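Local structure of thermotoga maritima TmcAL (Thermotoga maritima, 5Y0T) at residues I34-G39 and F84-V89; R113-L118 and S178-G183; A142-L147 and E159-L164; K358-T363 and Q382-Q387. The protein belongs to the HIGH nucleotidyl transferase family of the HUP clan, with a Rossmann-like alpha/beta core, and holds a bound adenosine-5'-rp-alpha-thio-triphosphate. All blocks are in the same frame, centred on the assembly; numbering follows the deposited sequence.

Contact 1: I34-G39 and F84-V89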
loop_
_atom_site.group_PDB
_atom_site.type_symbol
_atom_site.label_atom_id
_atom_site.label_comp_id
_atom_site.label_asym_id
_atom_site.label_seq_id
_atom_site.Cartn_x
_atom_site.Cartn_y
_atom_site.Cartn_z
ATOM N N ILE A 34 14.927 32.027 11.211
ATOM C CA ILE A 34 13.856 31.059 11.123
ATOM C C ILE A 34 14.113 30.152 9.929
ATOM O O ILE A 34 14.392 30.636 8.833
ATOM C CB ILE A 34 12.502 31.759 10.968
ATOM C CG1 ILE A 34 12.187 32.588 12.226
ATOM C CG2 ILE A 34 11.407 30.742 10.689
ATOM C CD1 ILE A 34 10.955 33.478 12.051
ATOM N N ALA A 35 14.032 28.840 10.132
ATOM C CA ALA A 35 14.189 27.898 9.014
ATOM C C ALA A 35 12.869 27.219 8.705
ATOM O O ALA A 35 12.139 26.879 9.624
ATOM C CB ALA A 35 15.249 26.853 9.334
ATOM N N VAL A 36 12.554 27.062 7.421
ATOM C CA VAL A 36 11.463 26.189 7.001
ATOM C C VAL A 36 12.138 24.992 6.360
ATOM O O VAL A 36 12.913 25.133 5.412
ATOM C CB VAL A 36 10.433 26.891 6.035
ATOM C CG1 VAL A 36 11.079 27.374 4.703
ATOM C CG2 VAL A 36 9.228 25.972 5.763
ATOM N N MET A 37 11.853 23.814 6.919
ATOM C CA MET A 37 12.605 22.600 6.652
ATOM C C MET A 37 11.676 21.478 6.191
ATOM O O MET A 37 10.625 21.251 6.784
ATOM C CB MET A 37 13.362 22.153 7.918
ATOM C CG MET A 37 14.337 20.986 7.725
ATOM S SD MET A 37 15.009 20.386 9.292
ATOM C CE MET A 37 13.620 19.378 9.833
ATOM N N SER A 38 12.074 20.776 5.140
ATOM C CA SER A 38 11.389 19.552 4.755
ATOM C C SER A 38 11.374 18.581 5.925
ATOM O O SER A 38 12.339 18.487 6.688
ATOM C CB SER A 38 12.077 18.909 3.551
ATOM O OG SER A 38 11.916 19.713 2.394
ATOM N N GLY A 39 10.305 17.800 5.980
ATOM C CA GLY A 39 10.009 16.860 7.043
ATOM C C GLY A 39 10.803 15.587 6.868
ATOM O O GLY A 39 12.034 15.598 6.945
ATOM N N PHE A 84 7.367 27.540 -3.839
ATOM C CA PHE A 84 6.146 28.284 -3.575
ATOM C C PHE A 84 5.677 28.041 -2.151
ATOM O O PHE A 84 5.302 28.976 -1.450
ATOM C CB PHE A 84 5.046 27.899 -4.553
ATOM C CG PHE A 84 3.727 28.564 -4.263
ATOM C CD1 PHE A 84 3.542 29.913 -4.543
ATOM C CD2 PHE A 84 2.668 27.835 -3.724
ATOM C CE1 PHE A 84 2.319 30.539 -4.288
ATOM C CE2 PHE A 84 1.442 28.445 -3.466
ATOM C CZ PHE A 84 1.266 29.796 -3.751
ATOM N N GLY A 85 5.689 26.777 -1.738
ATOM C CA GLY A 85 5.333 26.430 -0.374
ATOM C C GLY A 85 6.263 27.075 0.636
ATOM O O GLY A 85 5.825 27.624 1.633
ATOM N N ALA A 86 7.562 27.017 0.374
ATOM C CA ALA A 86 8.535 27.527 1.315
ATOM C C ALA A 86 8.429 29.034 1.526
ATOM O O ALA A 86 8.490 29.518 2.656
ATOM C CB ALA A 86 9.948 27.156 0.841
ATOM N N VAL A 87 8.290 29.786 0.437
ATOM C CA VAL A 87 8.148 31.240 0.541
ATOM C C VAL A 87 6.796 31.589 1.202
ATOM O O VAL A 87 6.704 32.521 2.003
ATOM C CB VAL A 87 8.295 31.909 -0.856
ATOM C CG1 VAL A 87 7.941 33.394 -0.825
ATOM C CG2 VAL A 87 9.725 31.725 -1.378
ATOM N N CYS A 88 5.744 30.829 0.906
ATOM C CA CYS A 88 4.460 31.108 1.566
ATOM C C CYS A 88 4.560 30.962 3.094
ATOM O O CYS A 88 4.020 31.786 3.833
ATOM C CB CYS A 88 3.349 30.188 1.044
ATOM S SG CYS A 88 2.678 30.627 -0.561
ATOM N N VAL A 89 5.250 29.925 3.556
ATOM C CA VAL A 89 5.405 29.705 4.990
ATOM C C VAL A 89 6.227 30.839 5.610
ATOM O O VAL A 89 5.844 31.409 6.631
ATOM C CB VAL A 89 6.113 28.368 5.316
ATOM C CG1 VAL A 89 6.426 28.285 6.805
ATOM C CG2 VAL A 89 5.254 27.139 4.900
#
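Val36 meets Ala86 and Val89 with its two methyls split between them, an outcome set by its first torsion: at chi1 61° CG1 stands between the backbone N and the carbonyl carbon, and CG2 lies trans to that N. The CA-CB bond of Val36 points at helix 79-92, so that one methyl goes to Ala86 and the other to Val89, one turn on. CG1 rests on Ala86, 4.0 Å from Ala86 CB and 3.9 Å from Ala86 O, a van der Waals approach to the backbone carbonyl oxygen. CG2 goes to Val89, whose CG1 is swung opposite its own backbone N (chi1 172°) and lies 3.8 Å from Val36 CG2. Ala86 and Val89, three residues apart, thus both pack on this one strand side chain. The evidence for close backbone packing is the 6.5 Å between Val36 CA and Ala86 CA, consistent with the small side chain of Ala86. All three residues are buried; Leu70 also touches Val36, Leu68 touches Val89, and Val7 touches Ala86. Strand 32-38 pairs in parallel with strands 3-8 and 66-70, and a helix packed on such a sheet through small aliphatic side chains is the layered alpha/beta arrangement of the Rossmann-like HUP fold.

Contact 2: R113-L118 and S178-G183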
loop_
_atom_site.group_PDB
_atom_site.type_symbol
_atom_site.label_atom_id
_atom_site.label_comp_id
_atom_site.label_asym_id
_atom_site.label_seq_id
_atom_site.Cartn_x
_atom_site.Cartn_y
_atom_site.Cartn_z
ATOM N N ARG A 113 16.160 39.417 -12.300
ATOM C CA ARG A 113 15.719 39.764 -13.650
ATOM C C ARG A 113 14.919 38.626 -14.258
ATOM O O ARG A 113 13.873 38.846 -14.878
ATOM C CB ARG A 113 16.910 40.104 -14.561
ATOM C CG ARG A 113 17.073 41.596 -14.841
ATOM C CD ARG A 113 18.046 41.886 -16.007
ATOM N NE ARG A 113 19.342 41.223 -15.857
ATOM C CZ ARG A 113 20.285 41.587 -14.987
ATOM N NH1 ARG A 113 20.081 42.613 -14.167
ATOM N NH2 ARG A 113 21.434 40.918 -14.929
ATOM N N VAL A 114 15.407 37.402 -14.092
ATOM C CA VAL A 114 14.700 36.256 -14.653
ATOM C C VAL A 114 13.365 36.063 -13.945
ATOM O O VAL A 114 12.338 35.855 -14.601
ATOM C CB VAL A 114 15.524 34.952 -14.564
ATOM C CG1 VAL A 114 14.673 33.750 -14.949
ATOM C CG2 VAL A 114 16.747 35.041 -15.462
ATOM N N ALA A 115 13.359 36.162 -12.615
ATOM C CA ALA A 115 12.099 35.977 -11.891
ATOM C C ALA A 115 11.050 36.994 -12.328
ATOM O O ALA A 115 9.870 36.664 -12.433
ATOM C CB ALA A 115 12.315 36.065 -10.387
ATOM N N ARG A 116 11.486 38.222 -12.596
ATOM C CA ARG A 116 10.573 39.287 -13.033
ATOM C C ARG A 116 9.898 38.958 -14.383
ATOM O O ARG A 116 8.682 39.136 -14.556
ATOM C CB ARG A 116 11.338 40.616 -13.115
ATOM C CG ARG A 116 10.573 41.773 -13.731
ATOM C CD ARG A 116 9.382 42.183 -12.889
ATOM N NE ARG A 116 9.749 42.641 -11.550
ATOM C CZ ARG A 116 8.879 43.137 -10.673
ATOM N NH1 ARG A 116 7.597 43.243 -11.002
ATOM N NH2 ARG A 116 9.288 43.529 -9.474
ATOM N N ILE A 117 10.683 38.462 -15.334
ATOM C CA ILE A 117 10.136 38.050 -16.625
ATOM C C ILE A 117 9.110 36.944 -16.459
ATOM O O ILE A 117 8.015 37.016 -17.027
ATOM C CB ILE A 117 11.252 37.592 -17.587
ATOM C CG1 ILE A 117 12.191 38.759 -17.877
ATOM C CG2 ILE A 117 10.659 37.079 -18.902
ATOM C CD1 ILE A 117 13.526 38.339 -18.495
ATOM N N LEU A 118 9.441 35.930 -15.663
ATOM C CA LEU A 118 8.513 34.823 -15.431
ATOM C C LEU A 118 7.259 35.269 -14.683
ATOM O O LEU A 118 6.185 34.683 -14.836
ATOM C CB LEU A 118 9.194 33.696 -14.643
ATOM C CG LEU A 118 10.472 33.103 -15.244
ATOM C CD1 LEU A 118 11.017 32.019 -14.335
ATOM C CD2 LEU A 118 10.209 32.550 -16.648
ATOM N N SER A 178 7.988 33.213 -6.619
ATOM C CA SER A 178 6.943 32.967 -5.620
ATOM C C SER A 178 6.653 34.198 -4.764
ATOM O O SER A 178 5.494 34.546 -4.526
ATOM C CB SER A 178 7.337 31.794 -4.715
ATOM O OG SER A 178 7.265 30.576 -5.446
ATOM N N ALA A 179 7.705 34.865 -4.300
ATOM C CA ALA A 179 7.513 36.068 -3.497
ATOM C C ALA A 179 6.780 37.135 -4.301
ATOM O O ALA A 179 5.911 37.818 -3.773
ATOM C CB ALA A 179 8.839 36.602 -3.020
ATOM N N LEU A 180 7.140 37.279 -5.581
ATOM C CA LEU A 180 6.449 38.233 -6.452
ATOM C C LEU A 180 4.979 37.853 -6.566
ATOM O O LEU A 180 4.093 38.702 -6.411
ATOM C CB LEU A 180 7.097 38.285 -7.847
ATOM C CG LEU A 180 8.463 38.978 -7.895
ATOM C CD1 LEU A 180 9.104 38.901 -9.296
ATOM C CD2 LEU A 180 8.301 40.424 -7.454
ATOM N N LYS A 181 4.712 36.574 -6.812
ATOM C CA LYS A 181 3.322 36.130 -6.960
ATOM C C LYS A 181 2.474 36.432 -5.734
ATOM O O LYS A 181 1.320 36.843 -5.863
ATOM C CB LYS A 181 3.242 34.630 -7.261
ATOM C CG LYS A 181 3.808 34.239 -8.608
ATOM C CD LYS A 181 3.169 32.953 -9.110
ATOM C CE LYS A 181 2.965 31.960 -7.982
ATOM N NZ LYS A 181 2.612 30.606 -8.487
ATOM N N ILE A 182 3.015 36.211 -4.542
ATOM C CA ILE A 182 2.203 36.431 -3.358
ATOM C C ILE A 182 2.338 37.839 -2.804
ATOM O O ILE A 182 1.750 38.155 -1.776
ATOM C CB ILE A 182 2.523 35.395 -2.236
ATOM C CG1 ILE A 182 3.925 35.589 -1.653
ATOM C CG2 ILE A 182 2.339 33.976 -2.773
ATOM C CD1 ILE A 182 4.192 34.675 -0.422
ATOM N N GLY A 183 3.096 38.694 -3.482
ATOM C CA GLY A 183 3.194 40.080 -3.054
ATOM C C GLY A 183 4.055 40.274 -1.820
ATOM O O GLY A 183 3.870 41.220 -1.073
#
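Leu180 reaches across to Ala115 and Arg116 in a helix-helix packing contact between helices 108-120 and 167-182, with both of its methyls engaged. Its chi1 of -72° puts CG trans to the carbonyl carbon, and the chain is extended beyond it, so that the fork opens against the other helix. CD1 settles on the backbone, 3.9 Å from Ala115 O and 4.0 Å from Arg116 CA. Ala115 turns its methyl toward Leu180, yet Ala115 CB stays 4.4 Å from Leu180 CD1; the backbone gives the nearer surface. Arg116 arrives differently. Its CA-CB bond leads away from helix 167-182, but the chain is bent at chi2 (65°) and chi3 (61°), which folds the guanidinium back over the leucine. The two side chains cross at about a right angle, and one face of the guanidinium receives the CD2 methyl. Arg116 NH1 also has a long, weak ion pair with Glu120 OE2, one helical turn onward in the same helix. On the partner helix, Gly183, with positive phi, closes a Schellman motif after the last turn, its N bonding back to Leu180 O. Ile176 of helix 167-182 also touches Ala115, one turn before Leu180. Within the guanidinium it is one terminal nitrogen that makes the nearest approach: Leu180 CD2 lies 3.8 Å from Arg116 NH2.

Contact 3: A142-L147 and E159-L164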
loop_
_atom_site.group_PDB
_atom_site.type_symbol
_atom_site.label_atom_id
_atom_site.label_comp_id
_atom_site.label_asym_id
_atom_site.label_seq_id
_atom_site.Cartn_x
_atom_site.Cartn_y
_atom_site.Cartn_z
ATOM N N ALA A 142 12.262 24.116 -22.378
ATOM C CA ALA A 142 11.498 25.091 -23.149
ATOM C C ALA A 142 11.591 26.489 -22.557
ATOM O O ALA A 142 11.809 27.464 -23.280
ATOM C CB ALA A 142 10.042 24.664 -23.241
ATOM N N ARG A 143 11.407 26.580 -21.244
ATOM C CA ARG A 143 11.550 27.837 -20.528
ATOM C C ARG A 143 12.951 28.409 -20.712
ATOM O O ARG A 143 13.112 29.610 -20.924
ATOM C CB ARG A 143 11.246 27.646 -19.040
ATOM C CG ARG A 143 11.488 28.897 -18.195
ATOM C CD ARG A 143 10.940 28.726 -16.774
ATOM N NE ARG A 143 11.706 27.751 -16.002
ATOM C CZ ARG A 143 11.457 27.427 -14.735
ATOM N NH1 ARG A 143 10.452 27.998 -14.067
ATOM N NH2 ARG A 143 12.222 26.532 -14.131
ATOM N N LYS A 144 13.957 27.542 -20.639
ATOM C CA LYS A 144 15.344 27.956 -20.827
ATOM C C LYS A 144 15.560 28.559 -22.215
ATOM O O LYS A 144 16.087 29.668 -22.346
ATOM C CB LYS A 144 16.291 26.768 -20.611
ATOM C CG LYS A 144 17.777 27.130 -20.701
ATOM C CD LYS A 144 18.687 25.959 -20.336
ATOM C CE LYS A 144 18.519 24.781 -21.292
ATOM N NZ LYS A 144 19.511 23.696 -21.018
ATOM N N TYR A 145 15.142 27.827 -23.243
ATOM C CA TYR A 145 15.304 28.268 -24.624
ATOM C C TYR A 145 14.500 29.540 -24.878
ATOM O O TYR A 145 14.953 30.440 -25.589
ATOM C CB TYR A 145 14.871 27.164 -25.595
ATOM C CG TYR A 145 15.646 25.877 -25.432
ATOM C CD1 TYR A 145 16.989 25.892 -25.078
ATOM C CD2 TYR A 145 15.032 24.649 -25.621
ATOM C CE1 TYR A 145 17.703 24.718 -24.923
ATOM C CE2 TYR A 145 15.736 23.474 -25.466
ATOM C CZ TYR A 145 17.069 23.513 -25.120
ATOM O OH TYR A 145 17.767 22.339 -24.967
ATOM N N ALA A 146 13.315 29.615 -24.279
ATOM C CA ALA A 146 12.454 30.779 -24.461
ATOM C C ALA A 146 13.087 32.022 -23.836
ATOM O O ALA A 146 13.041 33.117 -24.415
ATOM C CB ALA A 146 11.085 30.523 -23.875
ATOM N N LEU A 147 13.686 31.845 -22.662
ATOM C CA LEU A 147 14.372 32.944 -21.987
ATOM C C LEU A 147 15.571 33.401 -22.798
ATOM O O LEU A 147 15.806 34.605 -22.954
ATOM C CB LEU A 147 14.801 32.527 -20.577
ATOM C CG LEU A 147 13.669 32.416 -19.556
ATOM C CD1 LEU A 147 14.157 31.750 -18.281
ATOM C CD2 LEU A 147 13.094 33.787 -19.240
ATOM N N GLU A 159 23.748 33.738 -23.319
ATOM C CA GLU A 159 24.567 32.729 -22.659
ATOM C C GLU A 159 24.446 32.825 -21.142
ATOM O O GLU A 159 24.682 31.848 -20.434
ATOM C CB GLU A 159 26.031 32.857 -23.087
ATOM C CG GLU A 159 26.283 32.381 -24.502
ATOM C CD GLU A 159 27.748 32.455 -24.896
ATOM O OE1 GLU A 159 28.559 32.982 -24.102
ATOM O OE2 GLU A 159 28.087 31.983 -26.004
ATOM N N GLU A 160 24.066 34.001 -20.649
ATOM C CA GLU A 160 23.900 34.201 -19.218
ATOM C C GLU A 160 22.783 33.304 -18.674
ATOM O O GLU A 160 22.831 32.862 -17.527
ATOM C CB GLU A 160 23.612 35.671 -18.902
ATOM C CG GLU A 160 24.396 36.191 -17.698
ATOM C CD GLU A 160 23.877 37.519 -17.166
ATOM O OE1 GLU A 160 23.108 38.198 -17.884
ATOM O OE2 GLU A 160 24.236 37.879 -16.020
ATOM N N VAL A 161 21.794 33.021 -19.516
ATOM C CA VAL A 161 20.662 32.172 -19.138
ATOM C C VAL A 161 21.116 30.741 -18.820
ATOM O O VAL A 161 20.450 30.021 -18.068
ATOM C CB VAL A 161 19.585 32.158 -20.259
ATOM C CG1 VAL A 161 18.335 31.389 -19.826
ATOM C CG2 VAL A 161 19.210 33.587 -20.641
ATOM N N LEU A 162 22.265 30.340 -19.363
ATOM C CA LEU A 162 22.830 29.021 -19.068
ATOM C C LEU A 162 23.056 28.787 -17.566
ATOM O O LEU A 162 23.170 27.642 -17.129
ATOM C CB LEU A 162 24.144 28.823 -19.824
ATOM C CG LEU A 162 24.013 28.668 -21.338
ATOM C CD1 LEU A 162 25.371 28.826 -22.021
ATOM C CD2 LEU A 162 23.407 27.315 -21.668
ATOM N N LYS A 163 23.105 29.860 -16.777
ATOM C CA LYS A 163 23.234 29.726 -15.324
ATOM C C LYS A 163 22.066 28.932 -14.732
ATOM O O LYS A 163 22.174 28.340 -13.656
ATOM C CB LYS A 163 23.318 31.099 -14.659
ATOM C CG LYS A 163 24.618 31.870 -14.922
ATOM C CD LYS A 163 24.498 33.291 -14.365
ATOM C CE LYS A 163 25.580 34.204 -14.902
ATOM N NZ LYS A 163 25.298 35.612 -14.508
ATOM N N LEU A 164 20.955 28.903 -15.457
ATOM C CA LEU A 164 19.743 28.257 -14.974
ATOM C C LEU A 164 19.790 26.754 -15.224
ATOM O O LEU A 164 18.804 26.060 -15.025
ATOM C CB LEU A 164 18.508 28.885 -15.622
ATOM C CG LEU A 164 18.278 30.351 -15.223
ATOM C CD1 LEU A 164 17.104 30.962 -15.981
ATOM C CD2 LEU A 164 18.063 30.478 -13.716
#
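Leu147 packs on Val161 with its beta carbon and on Leu164 with one end methyl, so a single helix residue spans two positions of the 159-164 segment. Leu147 CB lies 3.8 Å from Val161 CG1. That same methyl also approaches the helix backbone, with Val161 CG1 3.8 Å from Lys144 O. The chi1 of Val161, -174°, explains this double use: CG1 lies opposite the valine's own N and is carried into the angle between Lys144 and Leu147, one turn apart. Farther along, Leu147 CD1 meets Leu164 CD1 at 3.8 Å, methyl against methyl, with the two leucine side chains crossing at about a right angle. The side chain of Lys144 flanks Val161 more loosely, its CG 4.4 Å from Val161 CG1, while its ammonium end forms a salt bridge with Glu165.

In the second shell, the backbone bond from Leu164 N to Val161 O (2.9 Å) belongs to the 3-10 turn, and both residues point their CA-CB bonds toward the helix, consistent with that turn setting their spacing. On another side of this turn, Lys163 NZ forms a salt bridge with Glu160 OE2 at 2.9 Å, reaching the carboxylate oxygen from its anti side and 17° out of plane. Lys163 also pairs with Asp107 and makes a cation-pi contact with Phe110. Helix 108-120 completes the setting, with Val114 touching both Leu147 and Leu164, so that the connection between helices 139-153 and 167-182 is packed against two helices.

Contact 4: K358-T363 and Q382-Q387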
loop_
_atom_site.group_PDB
_atom_site.type_symbol
_atom_site.label_atom_id
_atom_site.label_comp_id
_atom_site.label_asym_id
_atom_site.label_seq_id
_atom_site.Cartn_x
_atom_site.Cartn_y
_atom_site.Cartn_z
ATOM N N LYS A 358 0.072 35.242 9.412
ATOM C CA LYS A 358 -1.103 35.223 8.545
ATOM C C LYS A 358 -1.693 33.825 8.413
ATOM O O LYS A 358 -2.668 33.648 7.701
ATOM C CB LYS A 358 -0.755 35.758 7.144
ATOM C CG LYS A 358 0.090 37.038 7.123
ATOM C CD LYS A 358 0.695 37.268 5.727
ATOM C CE LYS A 358 1.727 38.389 5.735
ATOM N NZ LYS A 358 2.013 38.870 4.353
ATOM N N LEU A 359 -1.064 32.837 9.053
ATOM C CA LEU A 359 -1.582 31.467 9.098
ATOM C C LEU A 359 -1.613 31.011 10.548
ATOM O O LEU A 359 -0.796 31.473 11.341
ATOM C CB LEU A 359 -0.711 30.504 8.274
ATOM C CG LEU A 359 -0.654 30.660 6.749
ATOM C CD1 LEU A 359 0.378 29.704 6.155
ATOM C CD2 LEU A 359 -2.040 30.394 6.168
ATOM N N PRO A 360 -2.535 30.093 10.896
ATOM C CA PRO A 360 -2.602 29.529 12.251
ATOM C C PRO A 360 -1.297 28.830 12.609
ATOM O O PRO A 360 -0.724 28.149 11.763
ATOM C CB PRO A 360 -3.755 28.515 12.164
ATOM C CG PRO A 360 -4.560 28.956 11.000
ATOM C CD PRO A 360 -3.573 29.524 10.019
ATOM N N ILE A 361 -0.832 29.009 13.837
ATOM C CA ILE A 361 0.409 28.383 14.276
ATOM C C ILE A 361 0.085 27.118 15.063
ATOM O O ILE A 361 -0.698 27.155 16.012
ATOM C CB ILE A 361 1.237 29.362 15.139
ATOM C CG1 ILE A 361 1.743 30.510 14.266
ATOM C CG2 ILE A 361 2.402 28.650 15.814
ATOM C CD1 ILE A 361 2.087 31.762 15.048
ATOM N N VAL A 362 0.668 26.000 14.648
ATOM C CA VAL A 362 0.472 24.724 15.329
ATOM C C VAL A 362 1.747 24.371 16.090
ATOM O O VAL A 362 2.786 24.161 15.479
ATOM C CB VAL A 362 0.124 23.587 14.327
ATOM C CG1 VAL A 362 -0.014 22.238 15.049
ATOM C CG2 VAL A 362 -1.149 23.926 13.547
ATOM N N THR A 363 1.673 24.353 17.417
ATOM C CA THR A 363 2.775 23.871 18.259
ATOM C C THR A 363 2.383 22.495 18.781
ATOM O O THR A 363 3.082 21.499 18.586
ATOM C CB THR A 363 3.116 24.828 19.451
ATOM O OG1 THR A 363 1.913 25.290 20.073
ATOM C CG2 THR A 363 3.901 26.031 18.968
ATOM N N GLN A 382 -10.934 22.538 4.696
ATOM C CA GLN A 382 -10.730 21.199 4.143
ATOM C C GLN A 382 -9.287 21.027 3.661
ATOM O O GLN A 382 -8.681 19.990 3.889
ATOM C CB GLN A 382 -11.722 20.913 3.011
ATOM C CG GLN A 382 -11.828 19.419 2.656
ATOM C CD GLN A 382 -11.776 18.496 3.889
ATOM O OE1 GLN A 382 -10.899 17.628 3.989
ATOM N NE2 GLN A 382 -12.718 18.681 4.825
ATOM N N LEU A 383 -8.725 22.056 3.028
ATOM C CA LEU A 383 -7.338 21.983 2.560
ATOM C C LEU A 383 -6.355 21.849 3.732
ATOM O O LEU A 383 -5.397 21.037 3.698
ATOM C CB LEU A 383 -7.000 23.216 1.722
ATOM C CG LEU A 383 -5.622 23.191 1.057
ATOM C CD1 LEU A 383 -5.487 21.974 0.135
ATOM C CD2 LEU A 383 -5.445 24.481 0.276
ATOM N N PHE A 384 -6.602 22.634 4.772
ATOM C CA PHE A 384 -5.820 22.562 6.011
ATOM C C PHE A 384 -5.811 21.116 6.511
ATOM O O PHE A 384 -4.757 20.544 6.759
ATOM C CB PHE A 384 -6.424 23.534 7.047
ATOM C CG PHE A 384 -5.709 23.590 8.385
ATOM C CD1 PHE A 384 -5.641 22.480 9.225
ATOM C CD2 PHE A 384 -5.199 24.798 8.850
ATOM C CE1 PHE A 384 -5.029 22.564 10.476
ATOM C CE2 PHE A 384 -4.604 24.895 10.106
ATOM C CZ PHE A 384 -4.508 23.771 10.917
ATOM N N LEU A 385 -6.995 20.526 6.650
ATOM C CA LEU A 385 -7.092 19.162 7.153
ATOM C C LEU A 385 -6.383 18.161 6.241
ATOM O O LEU A 385 -5.682 17.277 6.733
ATOM C CB LEU A 385 -8.566 18.757 7.344
ATOM C CG LEU A 385 -9.283 19.494 8.481
ATOM C CD1 LEU A 385 -10.795 19.154 8.509
ATOM C CD2 LEU A 385 -8.642 19.196 9.828
ATOM N N GLU A 386 -6.554 18.295 4.924
ATOM C CA GLU A 386 -5.859 17.413 3.976
ATOM C C GLU A 386 -4.348 17.572 4.025
ATOM O O GLU A 386 -3.610 16.576 4.021
ATOM C CB GLU A 386 -6.372 17.647 2.540
ATOM C CG GLU A 386 -7.833 17.230 2.403
ATOM C CD GLU A 386 -8.398 17.376 0.994
ATOM O OE1 GLU A 386 -7.657 17.772 0.075
ATOM O OE2 GLU A 386 -9.597 17.087 0.810
ATOM N N GLN A 387 -3.876 18.813 4.098
ATOM C CA GLN A 387 -2.446 19.048 4.161
ATOM C C GLN A 387 -1.835 18.434 5.416
ATOM O O GLN A 387 -0.834 17.710 5.339
ATOM C CB GLN A 387 -2.139 20.557 4.099
ATOM C CG GLN A 387 -2.360 21.173 2.727
ATOM C CD GLN A 387 -2.102 22.679 2.692
ATOM O OE1 GLN A 387 -1.997 23.330 3.733
ATOM N NE2 GLN A 387 -1.985 23.231 1.488
#
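Phe384 meets Pro360 and Val362 through the far end of its ring, and this residue accounts for more than half of the 97 Å² buried between the segments. CG is trans to the backbone N (chi1 -179°), which carries the ring toward the extended chain at 360-362. A distance of 9.9 Å between Pro360 CA and Phe384 CA shows that the ring bridges the gap, with no close backbone approach. Pro360 comes to the edge of the ring, near its plane, with CG 4.2 Å from Phe384 CE2. Val362 lies next to the ring's terminal carbon, its CG2 4.3 Å from Phe384 CZ, in an oblique approach. Being two residues apart in extended chain, Pro360 and Val362 face the helix together, whereas the intervening Ile361 turns away and packs on helix 346-356. Both distances are rather long for van der Waals contact; the ring has further neighbours in Tyr336, edge-to-face, and Leu372 of helix 368-374. Pro360 and Val362 bond through their backbones to Ile337, and Val362 also to Ile339, placing the segment beside strand 337-343. The arrangement is helix-on-sheet packing: Phe384 of helix 381-399 lies against short strand 361-362 and the residue just before it, at the part of the mixed sheet where that strand runs parallel to 337-343.

Overall arrangement
From the N terminus, contact 1 comes first, closing a loop from strand 32-38 to helix 79-92 and fixing that helix on the mixed sheet, in its parallel part. Contact 2 then closes a longer, mainly helical excursion between helices 108-120 and 167-182. Contact 3 is nested within that excursion and touches contact 2, through Leu118 against Arg143 among others. Contacts 1 and 2 also touch, where Phe84 and Val87 meet Ser178 and its neighbours, so packing runs continuously from the sheet out to contact 3. Contact 4 follows in series, closing a short loop of 18 residues between 358-363 and helix 381-399, and joins that helix to the same sheet; its centre lies about 37 Å from that of contact 3, across the chain's centre.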